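Protein adenylyltransferase MntA (Aphanizomenon flos-aquae 2012/KM1/D3, PDB 7AE2) neutralizes the cognate toxin HepT by transferring two AMP groups in succession from ATP to a tyrosine of the toxin. Local coordinates at residues B[29-34]-B[46-51]. Numbering follows the deposited sequence.
Sequences VLFGSR and DFAVLY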
ATOM      1  N   VAL B  29       6.775 -19.384 -12.489  1.00 50.35           N
ATOM      2  CA  VAL B  29       7.785 -19.795 -11.518  1.00 51.38           C
ATOM      3  C   VAL B  29       7.449 -19.181 -10.165  1.00 51.25           C
ATOM      4  O   VAL B  29       7.145 -17.986 -10.076  1.00 53.05           O
ATOM      5  CB  VAL B  29       9.200 -19.383 -11.962  1.00 52.93           C
ATOM      6  CG1 VAL B  29      10.233 -19.879 -10.965  1.00 53.80           C
ATOM      7  CG2 VAL B  29       9.501 -19.913 -13.357  1.00 52.82           C
ATOM      8  N   LEU B  30       7.505 -19.999  -9.119  1.00 52.27           N
ATOM      9  CA  LEU B  30       7.335 -19.534  -7.749  1.00 54.38           C
ATOM     10  C   LEU B  30       8.705 -19.320  -7.120  1.00 55.56           C
ATOM     11  O   LEU B  30       9.575 -20.193  -7.200  1.00 56.97           O
ATOM     12  CB  LEU B  30       6.528 -20.535  -6.921  1.00 53.68           C
ATOM     13  CG  LEU B  30       6.362 -20.197  -5.436  1.00 59.46           C
ATOM     14  CD1 LEU B  30       5.342 -19.082  -5.229  1.00 59.04           C
ATOM     15  CD2 LEU B  30       5.986 -21.435  -4.632  1.00 61.18           C
ATOM     16  N   PHE B  31       8.892 -18.157  -6.501  1.00 59.01           N
ATOM     17  CA  PHE B  31      10.132 -17.829  -5.814  1.00 64.11           C
ATOM     18  C   PHE B  31       9.792 -17.086  -4.530  1.00 68.64           C
ATOM     19  O   PHE B  31       8.623 -16.827  -4.224  1.00 68.56           O
ATOM     20  CB  PHE B  31      11.071 -17.010  -6.710  1.00 66.39           C
ATOM     21  CG  PHE B  31      10.527 -15.660  -7.096  1.00 69.53           C
ATOM     22  CD1 PHE B  31       9.669 -15.525  -8.176  1.00 66.32           C
ATOM     23  CD2 PHE B  31      10.886 -14.526  -6.386  1.00 72.28           C
ATOM     24  CE1 PHE B  31       9.172 -14.282  -8.534  1.00 63.11           C
ATOM     25  CE2 PHE B  31      10.394 -13.283  -6.739  1.00 69.60           C
ATOM     26  CZ  PHE B  31       9.536 -13.160  -7.814  1.00 64.10           C
ATOM     27  N   GLY B  32      10.828 -16.743  -3.773  1.00 73.97           N
ATOM     28  CA  GLY B  32      10.638 -16.054  -2.514  1.00 76.87           C
ATOM     29  C   GLY B  32      10.510 -16.992  -1.333  1.00 80.59           C
ATOM     30  O   GLY B  32      11.091 -18.081  -1.325  1.00 83.34           O
ATOM     31  N   SER B  33       9.732 -16.578  -0.333  1.00 81.84           N
ATOM     32  CA  SER B  33       9.630 -17.347   0.902  1.00 83.35           C
ATOM     33  C   SER B  33       8.829 -18.628   0.692  1.00 82.20           C
ATOM     34  O   SER B  33       9.170 -19.684   1.240  1.00 84.05           O
ATOM     35  CB  SER B  33       9.000 -16.486   1.996  1.00 83.62           C
ATOM     36  N   ARG B  34       7.752 -18.550  -0.096  1.00 77.73           N
ATOM     37  CA  ARG B  34       6.860 -19.692  -0.284  1.00 77.18           C
ATOM     38  C   ARG B  34       7.593 -20.890  -0.877  1.00 78.54           C
ATOM     39  O   ARG B  34       7.292 -22.042  -0.542  1.00 79.99           O
ATOM     40  CB  ARG B  34       5.683 -19.295  -1.182  1.00 75.32           C
ATOM     41  CG  ARG B  34       4.759 -18.233  -0.601  1.00 73.81           C
ATOM     42  CD  ARG B  34       3.969 -18.752   0.596  1.00 74.96           C
ATOM     43  NE  ARG B  34       3.008 -17.760   1.079  1.00 75.89           N
ATOM     44  CZ  ARG B  34       2.168 -17.957   2.091  1.00 79.68           C
ATOM     45  NH1 ARG B  34       2.159 -19.113   2.739  1.00 81.97           N
ATOM     46  NH2 ARG B  34       1.332 -16.993   2.456  1.00 82.08           N
ATOM     47  N   ASP B  46       5.110 -14.909  -4.413  1.00 55.24           N
ATOM     48  CA  ASP B  46       5.899 -14.258  -5.454  1.00 56.89           C
ATOM     49  C   ASP B  46       5.952 -15.174  -6.672  1.00 53.77           C
ATOM     50  O   ASP B  46       6.518 -16.272  -6.607  1.00 53.13           O
ATOM     51  CB  ASP B  46       7.301 -13.930  -4.944  1.00 64.32           C
ATOM     52  CG  ASP B  46       7.289 -12.928  -3.800  1.00 68.17           C
ATOM     53  OD1 ASP B  46       6.551 -11.923  -3.889  1.00 68.36           O
ATOM     54  OD2 ASP B  46       8.019 -13.147  -2.810  1.00 72.65           O
ATOM     55  N   PHE B  47       5.362 -14.725  -7.778  1.00 50.64           N
ATOM     56  CA  PHE B  47       5.342 -15.481  -9.023  1.00 49.71           C
ATOM     57  C   PHE B  47       6.081 -14.711 -10.108  1.00 52.32           C
ATOM     58  O   PHE B  47       5.974 -13.483 -10.195  1.00 53.10           O
ATOM     59  CB  PHE B  47       3.908 -15.769  -9.488  1.00 48.98           C
ATOM     60  CG  PHE B  47       3.109 -16.604  -8.527  1.00 49.54           C
ATOM     61  CD1 PHE B  47       3.299 -17.974  -8.457  1.00 53.55           C
ATOM     62  CD2 PHE B  47       2.157 -16.022  -7.708  1.00 50.03           C
ATOM     63  CE1 PHE B  47       2.561 -18.745  -7.578  1.00 50.83           C
ATOM     64  CE2 PHE B  47       1.416 -16.788  -6.826  1.00 50.97           C
ATOM     65  CZ  PHE B  47       1.619 -18.152  -6.762  1.00 51.35           C
ATOM     66  N   ALA B  48       6.826 -15.439 -10.934  1.00 51.61           N
ATOM     67  CA  ALA B  48       7.487 -14.886 -12.106  1.00 50.52           C
ATOM     68  C   ALA B  48       6.846 -15.477 -13.353  1.00 49.28           C
ATOM     69  O   ALA B  48       6.746 -16.702 -13.483  1.00 49.40           O
ATOM     70  CB  ALA B  48       8.988 -15.180 -12.087  1.00 52.73           C
ATOM     71  N   VAL B  49       6.408 -14.610 -14.260  1.00 50.31           N
ATOM     72  CA  VAL B  49       5.687 -15.031 -15.452  1.00 55.67           C
ATOM     73  C   VAL B  49       6.511 -14.693 -16.685  1.00 57.77           C
ATOM     74  O   VAL B  49       7.237 -13.694 -16.722  1.00 57.33           O
ATOM     75  CB  VAL B  49       4.290 -14.380 -15.537  1.00 57.67           C
ATOM     76  CG1 VAL B  49       3.381 -14.932 -14.452  1.00 57.32           C
ATOM     77  CG2 VAL B  49       4.405 -12.869 -15.420  1.00 57.02           C
ATOM     78  N   LEU B  50       6.388 -15.542 -17.702  1.00 60.74           N
ATOM     79  CA  LEU B  50       7.044 -15.342 -18.991  1.00 64.25           C
ATOM     80  C   LEU B  50       5.978 -15.444 -20.071  1.00 65.95           C
ATOM     81  O   LEU B  50       5.405 -16.518 -20.281  1.00 67.43           O
ATOM     82  CB  LEU B  50       8.156 -16.369 -19.212  1.00 66.45           C
ATOM     83  CG  LEU B  50       8.928 -16.260 -20.527  1.00 70.18           C
ATOM     84  CD1 LEU B  50       9.572 -14.889 -20.654  1.00 69.83           C
ATOM     85  CD2 LEU B  50       9.975 -17.361 -20.630  1.00 70.76           C
ATOM     86  N   TYR B  51       5.707 -14.332 -20.745  1.00 67.45           N
ATOM     87  CA  TYR B  51       4.662 -14.281 -21.757  1.00 70.54           C
ATOM     88  C   TYR B  51       5.209 -14.665 -23.124  1.00 76.73           C
ATOM     89  O   TYR B  51       6.382 -14.437 -23.434  1.00 80.24           O
ATOM     90  CB  TYR B  51       4.050 -12.882 -21.850  1.00 71.75           C
ATOM     91  CG  TYR B  51       3.552 -12.307 -20.545  1.00 72.64           C
ATOM     92  CD1 TYR B  51       3.018 -13.124 -19.560  1.00 71.09           C
ATOM     93  CD2 TYR B  51       3.617 -10.941 -20.303  1.00 74.01           C
ATOM     94  CE1 TYR B  51       2.562 -12.595 -18.369  1.00 69.26           C
ATOM     95  CE2 TYR B  51       3.165 -10.403 -19.117  1.00 73.32           C
ATOM     96  CZ  TYR B  51       2.638 -11.234 -18.152  1.00 71.28           C
ATOM     97  OH  TYR B  51       2.189 -10.695 -16.969  1.00 71.74           O
TER
HETATM   98  O   HOH W   1       6.723 -16.036  -2.143  1.00 72.14           O
HETATM   99  O   HOH W   2      10.271 -13.268  -0.699  1.00 77.78           O
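The F31 ring takes D46 CB over one face, a CH-pi contact 3.7 Å from the ring centroid. At its edge, in the ring plane, lies the backbone N of A48. F31 CE1 also touches A48 CB at 3.7 Å. The F31 torsion (chi1 64°) sets CG between the backbone N and carbonyl carbon and lays the ring across the neighbouring strand. V101 of helix 95-104 packs on the same face of the sheet, against V29, F31 and A48. On the other face of the sheet, L30 CD1 meets F47 CE1 at 3.7 Å, obliquely to the ring.

V29 and A48 form an antiparallel hydrogen-bonded pair: V29 N to A48 O is 2.9 Å and A48 N to V29 O is 2.7 Å. F31 N donates to D46 O at 3.0 Å, nearly straight at the hydrogen (174°) but tilted 23° from the carbonyl plane.

One water accepts from D46 N and donates to F31 O. A second donates to D46 OD2.

G32, S33 and D46 belong to the GSX(10)DXD motif. D46 is probably catalytic and probably binds both magnesium ions, as in related enzymes. Its carboxylate crowds those of D44 and D86, consistent with a site for cations.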